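Local atomic coordinates of glycerate dehydrogenase (Bacillus sp. 5mfcol3.1, PDB entry 6P2I), a protein that probably reduces acyclic imino acids, formed by a partner oxidase, to amino acids with NADPH, and here holds NADP and D-arginine. Residues Y5-T10 with A48-T53; P13-N18 with N286-I291; L66-T71 with M90-P95. All coordinates share one frame; numbering follows the deposited sequence.

Contact 1 of 3, residues Y5-T10 with A48-T53. With DAR (D-arginine), chain D.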
# COMPACT_ATOMS: atom_id res chain seq x y z
N TYR A 5 -24.23 -26.82 -2.48
CA TYR A 5 -23.66 -25.52 -2.84
C TYR A 5 -24.40 -25.10 -4.10
O TYR A 5 -24.18 -25.66 -5.19
CB TYR A 5 -22.15 -25.66 -3.04
CG TYR A 5 -21.31 -24.40 -2.87
CD1 TYR A 5 -21.59 -23.24 -3.58
CD2 TYR A 5 -20.22 -24.38 -2.01
CE1 TYR A 5 -20.80 -22.09 -3.45
CE2 TYR A 5 -19.42 -23.23 -1.86
CZ TYR A 5 -19.73 -22.09 -2.59
OH TYR A 5 -18.94 -20.96 -2.46
N ILE A 6 -25.32 -24.14 -3.97
CA ILE A 6 -26.32 -23.94 -5.02
C ILE A 6 -25.83 -23.10 -6.20
O ILE A 6 -26.54 -23.02 -7.20
CB ILE A 6 -27.61 -23.30 -4.48
CG1 ILE A 6 -27.37 -21.84 -4.08
CG2 ILE A 6 -28.18 -24.14 -3.34
CD1 ILE A 6 -28.68 -21.07 -3.80
N ASP A 7 -24.66 -22.47 -6.11
CA ASP A 7 -24.17 -21.66 -7.22
C ASP A 7 -22.65 -21.74 -7.25
O ASP A 7 -22.02 -22.33 -6.38
CB ASP A 7 -24.69 -20.21 -7.16
CG ASP A 7 -24.50 -19.55 -5.78
OD1 ASP A 7 -23.71 -20.05 -4.97
OD2 ASP A 7 -25.18 -18.52 -5.52
N LYS A 8 -22.06 -21.17 -8.31
CA LYS A 8 -20.67 -21.45 -8.69
C LYS A 8 -19.66 -21.03 -7.64
O LYS A 8 -19.49 -19.83 -7.38
CB LYS A 8 -20.35 -20.76 -10.02
CG LYS A 8 -18.99 -21.08 -10.60
CD LYS A 8 -18.89 -20.60 -12.04
CE LYS A 8 -18.69 -19.09 -12.11
NZ LYS A 8 -17.25 -18.69 -12.21
N PRO A 9 -18.96 -21.97 -7.01
CA PRO A 9 -18.00 -21.57 -5.97
C PRO A 9 -16.78 -20.91 -6.60
O PRO A 9 -16.26 -21.36 -7.62
CB PRO A 9 -17.62 -22.89 -5.29
CG PRO A 9 -18.63 -23.91 -5.78
CD PRO A 9 -19.09 -23.43 -7.12
N THR A 10 -16.32 -19.84 -5.96
CA THR A 10 -15.02 -19.30 -6.32
C THR A 10 -13.93 -20.31 -6.00
O THR A 10 -13.02 -20.53 -6.81
CB THR A 10 -14.76 -18.01 -5.57
OG1 THR A 10 -15.61 -16.99 -6.09
CG2 THR A 10 -13.28 -17.60 -5.74
N ALA A 48 -28.10 -25.75 2.70
CA ALA A 48 -27.71 -25.08 1.47
C ALA A 48 -26.55 -24.14 1.74
O ALA A 48 -26.45 -23.58 2.83
CB ALA A 48 -28.87 -24.28 0.86
N ILE A 49 -25.69 -23.99 0.74
CA ILE A 49 -24.58 -23.04 0.75
C ILE A 49 -24.75 -22.11 -0.44
O ILE A 49 -25.04 -22.58 -1.55
CB ILE A 49 -23.21 -23.74 0.68
CG1 ILE A 49 -23.10 -24.81 1.77
CG2 ILE A 49 -22.07 -22.69 0.80
CD1 ILE A 49 -22.11 -25.91 1.43
N VAL A 50 -24.58 -20.81 -0.23
CA VAL A 50 -24.84 -19.85 -1.29
C VAL A 50 -23.70 -18.84 -1.35
O VAL A 50 -23.13 -18.46 -0.32
CB VAL A 50 -26.20 -19.15 -1.09
CG1 VAL A 50 -26.22 -18.36 0.23
CG2 VAL A 50 -26.54 -18.27 -2.27
N GLU A 51 -23.34 -18.43 -2.57
CA GLU A 51 -22.29 -17.43 -2.77
C GLU A 51 -22.75 -16.20 -3.53
O GLU A 51 -22.28 -15.08 -3.24
CB GLU A 51 -21.09 -18.05 -3.51
CG GLU A 51 -19.99 -17.01 -3.80
CD GLU A 51 -18.66 -17.61 -4.21
OE1 GLU A 51 -17.77 -16.82 -4.61
OE2 GLU A 51 -18.49 -18.84 -4.12
N TRP A 52 -23.66 -16.36 -4.49
CA TRP A 52 -24.00 -15.30 -5.43
C TRP A 52 -25.48 -14.97 -5.50
O TRP A 52 -25.82 -13.87 -5.95
CB TRP A 52 -23.57 -15.69 -6.86
CG TRP A 52 -22.14 -16.06 -7.00
CD1 TRP A 52 -21.60 -17.32 -6.99
CD2 TRP A 52 -21.05 -15.16 -7.19
NE1 TRP A 52 -20.24 -17.25 -7.17
CE2 TRP A 52 -19.88 -15.93 -7.29
CE3 TRP A 52 -20.95 -13.76 -7.28
CZ2 TRP A 52 -18.61 -15.36 -7.47
CZ3 TRP A 52 -19.70 -13.19 -7.47
CH2 TRP A 52 -18.55 -13.99 -7.57
N THR A 53 -26.36 -15.88 -5.12
CA THR A 53 -27.75 -15.80 -5.52
C THR A 53 -28.58 -15.08 -4.48
O THR A 53 -28.58 -15.46 -3.31
CB THR A 53 -28.29 -17.21 -5.77
OG1 THR A 53 -27.49 -17.82 -6.78
CG2 THR A 53 -29.75 -17.18 -6.20
N DAR D . -18.64 -9.72 -0.17
CA DAR D . -17.50 -10.24 0.58
CB DAR D . -16.56 -11.06 -0.31
CG DAR D . -17.21 -12.31 -0.90
CD DAR D . -16.17 -13.30 -1.42
NE DAR D . -16.70 -14.58 -1.90
CZ DAR D . -16.33 -15.73 -1.33
NH1 DAR D . -15.87 -15.74 -0.07
NH2 DAR D . -16.41 -16.88 -2.00
C DAR D . -17.97 -11.01 1.80
O DAR D . -17.33 -11.96 2.28
OXT DAR D . -19.03 -10.65 2.32

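Contact 2 of 3, residues P13-N18 with N286-I291. With DAR (D-arginine), chain D.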
# COMPACT_ATOMS: atom_id res chain seq x y z
N PRO A 13 -11.91 -26.73 -3.19
CA PRO A 13 -10.92 -27.73 -3.60
C PRO A 13 -11.39 -29.13 -3.25
O PRO A 13 -12.35 -29.33 -2.50
CB PRO A 13 -9.68 -27.34 -2.79
CG PRO A 13 -10.23 -26.64 -1.58
CD PRO A 13 -11.47 -25.92 -2.03
N SER A 14 -10.69 -30.11 -3.84
CA SER A 14 -11.08 -31.51 -3.70
C SER A 14 -11.16 -31.93 -2.24
O SER A 14 -12.05 -32.70 -1.86
CB SER A 14 -10.09 -32.41 -4.44
OG SER A 14 -10.16 -32.19 -5.84
N TRP A 15 -10.23 -31.46 -1.40
CA TRP A 15 -10.24 -31.92 -0.01
C TRP A 15 -11.51 -31.48 0.70
O TRP A 15 -12.03 -32.23 1.54
CB TRP A 15 -8.99 -31.44 0.73
CG TRP A 15 -8.95 -30.01 1.20
CD1 TRP A 15 -8.31 -28.97 0.58
CD2 TRP A 15 -9.51 -29.48 2.41
NE1 TRP A 15 -8.45 -27.82 1.33
CE2 TRP A 15 -9.18 -28.11 2.45
CE3 TRP A 15 -10.26 -30.03 3.45
CZ2 TRP A 15 -9.59 -27.27 3.49
CZ3 TRP A 15 -10.66 -29.20 4.49
CH2 TRP A 15 -10.33 -27.84 4.50
N VAL A 16 -12.07 -30.33 0.33
CA VAL A 16 -13.31 -29.87 0.94
C VAL A 16 -14.49 -30.65 0.41
O VAL A 16 -15.38 -31.04 1.17
CB VAL A 16 -13.49 -28.36 0.70
CG1 VAL A 16 -14.85 -27.91 1.22
CG2 VAL A 16 -12.37 -27.59 1.37
N ILE A 17 -14.53 -30.89 -0.91
CA ILE A 17 -15.59 -31.72 -1.47
C ILE A 17 -15.60 -33.09 -0.81
O ILE A 17 -16.65 -33.61 -0.43
CB ILE A 17 -15.44 -31.82 -3.00
CG1 ILE A 17 -15.63 -30.44 -3.63
CG2 ILE A 17 -16.42 -32.85 -3.58
CD1 ILE A 17 -15.25 -30.37 -5.09
N ASN A 18 -14.42 -33.69 -0.63
CA ASN A 18 -14.36 -35.00 0.01
C ASN A 18 -14.81 -34.92 1.46
O ASN A 18 -15.54 -35.79 1.95
CB ASN A 18 -12.94 -35.56 -0.07
CG ASN A 18 -12.50 -35.86 -1.50
OD1 ASN A 18 -13.34 -36.10 -2.37
ND2 ASN A 18 -11.19 -35.86 -1.74
N ASN A 286 -11.86 -19.63 4.65
CA ASN A 286 -13.25 -19.67 4.22
C ASN A 286 -13.75 -21.11 4.23
O ASN A 286 -14.88 -21.38 4.67
CB ASN A 286 -13.35 -19.05 2.82
CG ASN A 286 -14.76 -18.58 2.44
OD1 ASN A 286 -14.95 -18.03 1.34
ND2 ASN A 286 -15.75 -18.80 3.31
N MET A 287 -12.91 -22.04 3.78
CA MET A 287 -13.27 -23.46 3.78
C MET A 287 -13.37 -23.99 5.20
O MET A 287 -14.28 -24.77 5.51
CB MET A 287 -12.25 -24.26 2.98
CG MET A 287 -12.12 -23.85 1.52
SD MET A 287 -13.65 -24.06 0.58
CE MET A 287 -14.35 -22.41 0.60
N TYR A 288 -12.44 -23.59 6.08
CA TYR A 288 -12.51 -24.05 7.46
C TYR A 288 -13.79 -23.58 8.13
O TYR A 288 -14.40 -24.32 8.92
CB TYR A 288 -11.31 -23.54 8.27
CG TYR A 288 -9.92 -23.89 7.77
CD1 TYR A 288 -9.68 -25.02 7.01
CD2 TYR A 288 -8.83 -23.09 8.11
CE1 TYR A 288 -8.39 -25.33 6.57
CE2 TYR A 288 -7.55 -23.38 7.68
CZ TYR A 288 -7.33 -24.51 6.91
OH TYR A 288 -6.04 -24.79 6.49
N GLU A 289 -14.21 -22.34 7.84
CA GLU A 289 -15.44 -21.81 8.43
C GLU A 289 -16.67 -22.52 7.89
O GLU A 289 -17.59 -22.85 8.64
CB GLU A 289 -15.55 -20.30 8.19
CG GLU A 289 -14.61 -19.50 9.09
CD GLU A 289 -14.74 -17.98 8.94
OE1 GLU A 289 -15.13 -17.51 7.86
OE2 GLU A 289 -14.41 -17.27 9.91
N LEU A 290 -16.70 -22.75 6.58
CA LEU A 290 -17.80 -23.50 5.98
C LEU A 290 -17.95 -24.87 6.64
O LEU A 290 -19.06 -25.30 6.98
CB LEU A 290 -17.55 -23.66 4.48
CG LEU A 290 -18.46 -24.65 3.77
CD1 LEU A 290 -19.90 -24.21 3.84
CD2 LEU A 290 -18.01 -24.82 2.34
N ILE A 291 -16.83 -25.56 6.83
CA ILE A 291 -16.87 -26.90 7.42
C ILE A 291 -17.25 -26.82 8.88
O ILE A 291 -18.00 -27.67 9.39
CB ILE A 291 -15.52 -27.62 7.20
CG1 ILE A 291 -15.36 -27.99 5.73
CG2 ILE A 291 -15.39 -28.85 8.10
CD1 ILE A 291 -13.93 -28.26 5.30
N DAR D . -18.64 -9.72 -0.17
CA DAR D . -17.50 -10.24 0.58
CB DAR D . -16.56 -11.06 -0.31
CG DAR D . -17.21 -12.31 -0.90
CD DAR D . -16.17 -13.30 -1.42
NE DAR D . -16.70 -14.58 -1.90
CZ DAR D . -16.33 -15.73 -1.33
NH1 DAR D . -15.87 -15.74 -0.07
NH2 DAR D . -16.41 -16.88 -2.00
C DAR D . -17.97 -11.01 1.80
O DAR D . -17.33 -11.96 2.28
OXT DAR D . -19.03 -10.65 2.32

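Contact 3 of 3, residues L66-T71 with M90-P95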
# COMPACT_ATOMS: atom_id res chain seq x y z
N LEU A 66 -35.76 -27.22 3.21
CA LEU A 66 -34.55 -26.55 3.67
C LEU A 66 -34.63 -26.17 5.15
O LEU A 66 -35.61 -25.59 5.60
CB LEU A 66 -34.33 -25.28 2.83
CG LEU A 66 -33.09 -24.45 3.18
CD1 LEU A 66 -31.83 -25.26 2.89
CD2 LEU A 66 -33.11 -23.15 2.41
N LYS A 67 -33.56 -26.48 5.90
CA LYS A 67 -33.51 -26.12 7.31
C LYS A 67 -32.36 -25.20 7.67
O LYS A 67 -32.45 -24.51 8.70
CB LYS A 67 -33.41 -27.38 8.19
CG LYS A 67 -34.68 -28.24 8.21
CD LYS A 67 -35.89 -27.41 8.59
CE LYS A 67 -35.80 -26.94 10.04
NZ LYS A 67 -36.87 -25.96 10.40
N TYR A 68 -31.30 -25.14 6.87
CA TYR A 68 -30.08 -24.42 7.25
C TYR A 68 -29.42 -23.87 6.00
O TYR A 68 -29.15 -24.62 5.05
CB TYR A 68 -29.13 -25.35 8.00
CG TYR A 68 -27.88 -24.70 8.57
CD1 TYR A 68 -27.90 -23.40 9.09
CD2 TYR A 68 -26.69 -25.39 8.61
CE1 TYR A 68 -26.73 -22.82 9.63
CE2 TYR A 68 -25.54 -24.84 9.14
CZ TYR A 68 -25.56 -23.56 9.64
OH TYR A 68 -24.38 -23.06 10.16
N LEU A 69 -29.18 -22.56 5.99
CA LEU A 69 -28.53 -21.87 4.90
C LEU A 69 -27.23 -21.27 5.40
O LEU A 69 -27.23 -20.58 6.43
CB LEU A 69 -29.42 -20.77 4.33
CG LEU A 69 -28.83 -19.91 3.21
CD1 LEU A 69 -28.58 -20.75 1.97
CD2 LEU A 69 -29.75 -18.75 2.88
N ILE A 70 -26.14 -21.52 4.68
CA ILE A 70 -24.83 -20.95 4.97
C ILE A 70 -24.45 -20.03 3.82
O ILE A 70 -24.43 -20.48 2.66
CB ILE A 70 -23.77 -22.05 5.14
CG1 ILE A 70 -24.15 -22.99 6.29
CG2 ILE A 70 -22.37 -21.42 5.32
CD1 ILE A 70 -23.40 -24.31 6.25
N THR A 71 -24.15 -18.77 4.12
CA THR A 71 -23.51 -17.92 3.13
C THR A 71 -22.01 -18.19 3.20
O THR A 71 -21.45 -18.26 4.29
CB THR A 71 -23.80 -16.43 3.35
OG1 THR A 71 -23.24 -15.99 4.61
CG2 THR A 71 -25.31 -16.16 3.30
N MET A 90 -32.63 -21.59 9.54
CA MET A 90 -31.49 -21.00 10.23
C MET A 90 -30.43 -20.58 9.23
O MET A 90 -30.28 -21.19 8.16
CB MET A 90 -30.96 -22.01 11.26
CG MET A 90 -30.01 -21.49 12.32
SD MET A 90 -29.09 -22.88 13.06
CE MET A 90 -30.07 -23.09 14.54
N VAL A 91 -29.71 -19.50 9.55
CA VAL A 91 -28.72 -18.91 8.66
C VAL A 91 -27.42 -18.69 9.43
O VAL A 91 -27.44 -18.15 10.54
CB VAL A 91 -29.18 -17.55 8.09
CG1 VAL A 91 -28.16 -17.02 7.08
CG2 VAL A 91 -30.54 -17.67 7.50
N SER A 92 -26.31 -19.10 8.82
CA SER A 92 -24.97 -18.77 9.31
C SER A 92 -24.19 -18.11 8.18
O SER A 92 -24.45 -18.37 7.00
CB SER A 92 -24.19 -20.02 9.77
OG SER A 92 -24.71 -20.58 10.96
N ASN A 93 -23.21 -17.28 8.54
CA ASN A 93 -22.25 -16.81 7.56
C ASN A 93 -20.88 -17.41 7.86
O ASN A 93 -20.73 -18.25 8.75
CB ASN A 93 -22.21 -15.27 7.53
CG ASN A 93 -21.65 -14.65 8.81
OD1 ASN A 93 -21.54 -15.30 9.85
ND2 ASN A 93 -21.33 -13.37 8.73
N CYS A 94 -19.88 -16.99 7.09
CA CYS A 94 -18.48 -17.29 7.38
C CYS A 94 -17.87 -15.97 7.81
O CYS A 94 -17.64 -15.08 6.98
CB CYS A 94 -17.76 -17.88 6.16
SG CYS A 94 -18.48 -19.50 5.68
N PRO A 95 -17.63 -15.78 9.10
CA PRO A 95 -17.53 -14.42 9.65
C PRO A 95 -16.15 -13.79 9.65
O PRO A 95 -16.08 -12.57 9.79
CB PRO A 95 -18.01 -14.61 11.09
CG PRO A 95 -17.61 -16.00 11.43
CD PRO A 95 -17.78 -16.80 10.16

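Contact 1 of 3, residues Y5-T10 with A48-T53
The extended side chain of Glu51 runs between Tyr5 and Thr10, and its carboxylate is gripped by both and by the ligand. OE2 accepts two bonds from opposite faces of its plane: Tyr5 OH, 2.7 Å from Glu51 OE2 on the anti side, and Thr10 N on the syn side. Thr10 OG1 donates to Glu51 OE1 at 2.6 Å, and the same oxygen takes an almost straight bond (169°) from NH2 of the D-arginine at 2.9 Å. With its rotation thus fixed, the carboxylate probably offers a charge that complements the guanidinium group; an alanine here would probably leave that group without its anionic mate and Tyr5 OH and Thr10 N without their acceptor.

The tightly packed part is centred on Tyr5 and Asp7. The Tyr5 ring is sandwiched between Pro9 CG over its centre and Ile49 CG2, a CH-pi contact, on the opposite face. Asp7, its CG held between backbone N and carbonyl carbon (chi1 49°), turns its carboxylate onto the turn after strand 47-50: OD1 takes Glu51 N through its syn lone pair, while OD2 takes Trp52 N at 2.8 Å from above the plane and Thr53 OG1 on the anti side. The partly exposed side, at Lys8 and Trp52, is looser, although Trp52 NE1 reaches Lys8 O at 2.7 Å and the indole packs on His130 of the second subunit. Parallel strands 2-5 and 47-50 end in loops from which Glu51 enters the D-arginine pocket, with Tyr5 and Thr10 as its second shell, at the C-terminal edge of the flavodoxin-like five-stranded parallel sheet.

Contact 2 of 3, residues P13-N18 with N286-I291
Met287 lies across Val16, its CB 3.7 Å from Val16 CG2, while its sulfur SD reaches Pro13 CD at 3.9 Å. The chain of Met287 bends at chi2 (-61°) and again at chi3, and this brings the sulfur back alongside the start of helix 14-23 at its N-cap, Pro13. Beside this pair, Trp15 reaches over to the other helix with the far end of its six-membered ring: CZ3 meets Ile291 CD1 at 3.5 Å, and CH2 lies 3.8 Å from Tyr288 CE1, at the edge of the tyrosine ring. Val16 CG2 sits over one face of the indole, so the ring rests on its own neighbour as well as on the facing helix.

In the next shell, Trp15 NE1 is hydrogen-bonded to Glu284 OE2, one turn earlier on helix 280-298, which helps to hold the rotation of the indole. Beyond the packing, Asn286 OD1 accepts from NH1 of the D-arginine at 2.8 Å (171°), and its ND2 is held by Ile72 O, orienting the amide for the ligand. The segments 14-18 and 286-291 run parallel, at 2°, with axes 11.1 Å apart, and Leu290 packs on Ile20 farther along helix 14-23, beside the five-stranded parallel sheet.

Contact 3 of 3, residues L66-T71 with M90-P95
Tyr68 lies along the neighbouring strand, its CD1 4.0 Å from Met90 CB and its OH 2.6 Å from Ser92 OG, which meets the ring at its edge and in its plane. CG stands anti to the backbone N (chi1 -174°), which carries the ring past Met90 toward Ser92. Met90 SD approaches obliquely, 4.8 Å from the centroid of the Tyr68 ring, a Met-aromatic contact, and Ile70 CG1 rests on one face toward the rim. Ser92 OG is also bonded to Val303 O, so the buried hydroxyl pair is tied to the C-terminal segment.

The backbones of the two strands pair in parallel register. Met90 O receives Leu69 N at 2.8 Å, Leu69 O receives Ser92 N, and Ser92 O receives Thr71 N at 2.9 Å; one residue ahead of strand 68-71, Lys67 O receives Met90 N. Past the ladder, Thr71 OG1 packs 3.2 Å from Asn93 CB and is hydrogen-bonded to Thr73 O.

These strands belong to a beta-alpha-beta unit whose helix 81-86 covers Leu69 and Val91 through Leu84. On the sheet face that carries Tyr68, Met90, Ile70 and Ser92, Tyr297 of helix 280-298 stacks on the Tyr68 ring, while strand 47-50 pairs with 68-71 along its other edge.

How the contacts relate
From the N terminus, strand 2-5 leads into the first segment of contact 1, and helix 14-23 follows with the first segment of contact 2. Contact 1 closes its loop at strand 47-50; contact 3 then opens and closes in series within the strand 68-71 to 90-92 unit. Contact 2 closes only when the chain, after the cofactor-binding domain, returns as helix 280-298, so it crosses contact 1 and encloses contact 3. Strand 47-50 pairs directly with 68-71, through Ala48 with Tyr68 and Ile70, joining contacts 1 and 3 in one sheet, while Leu290 packs on Ile49 and Glu289 reaches Cys94. Contacts 1 and 2 both meet the D-arginine.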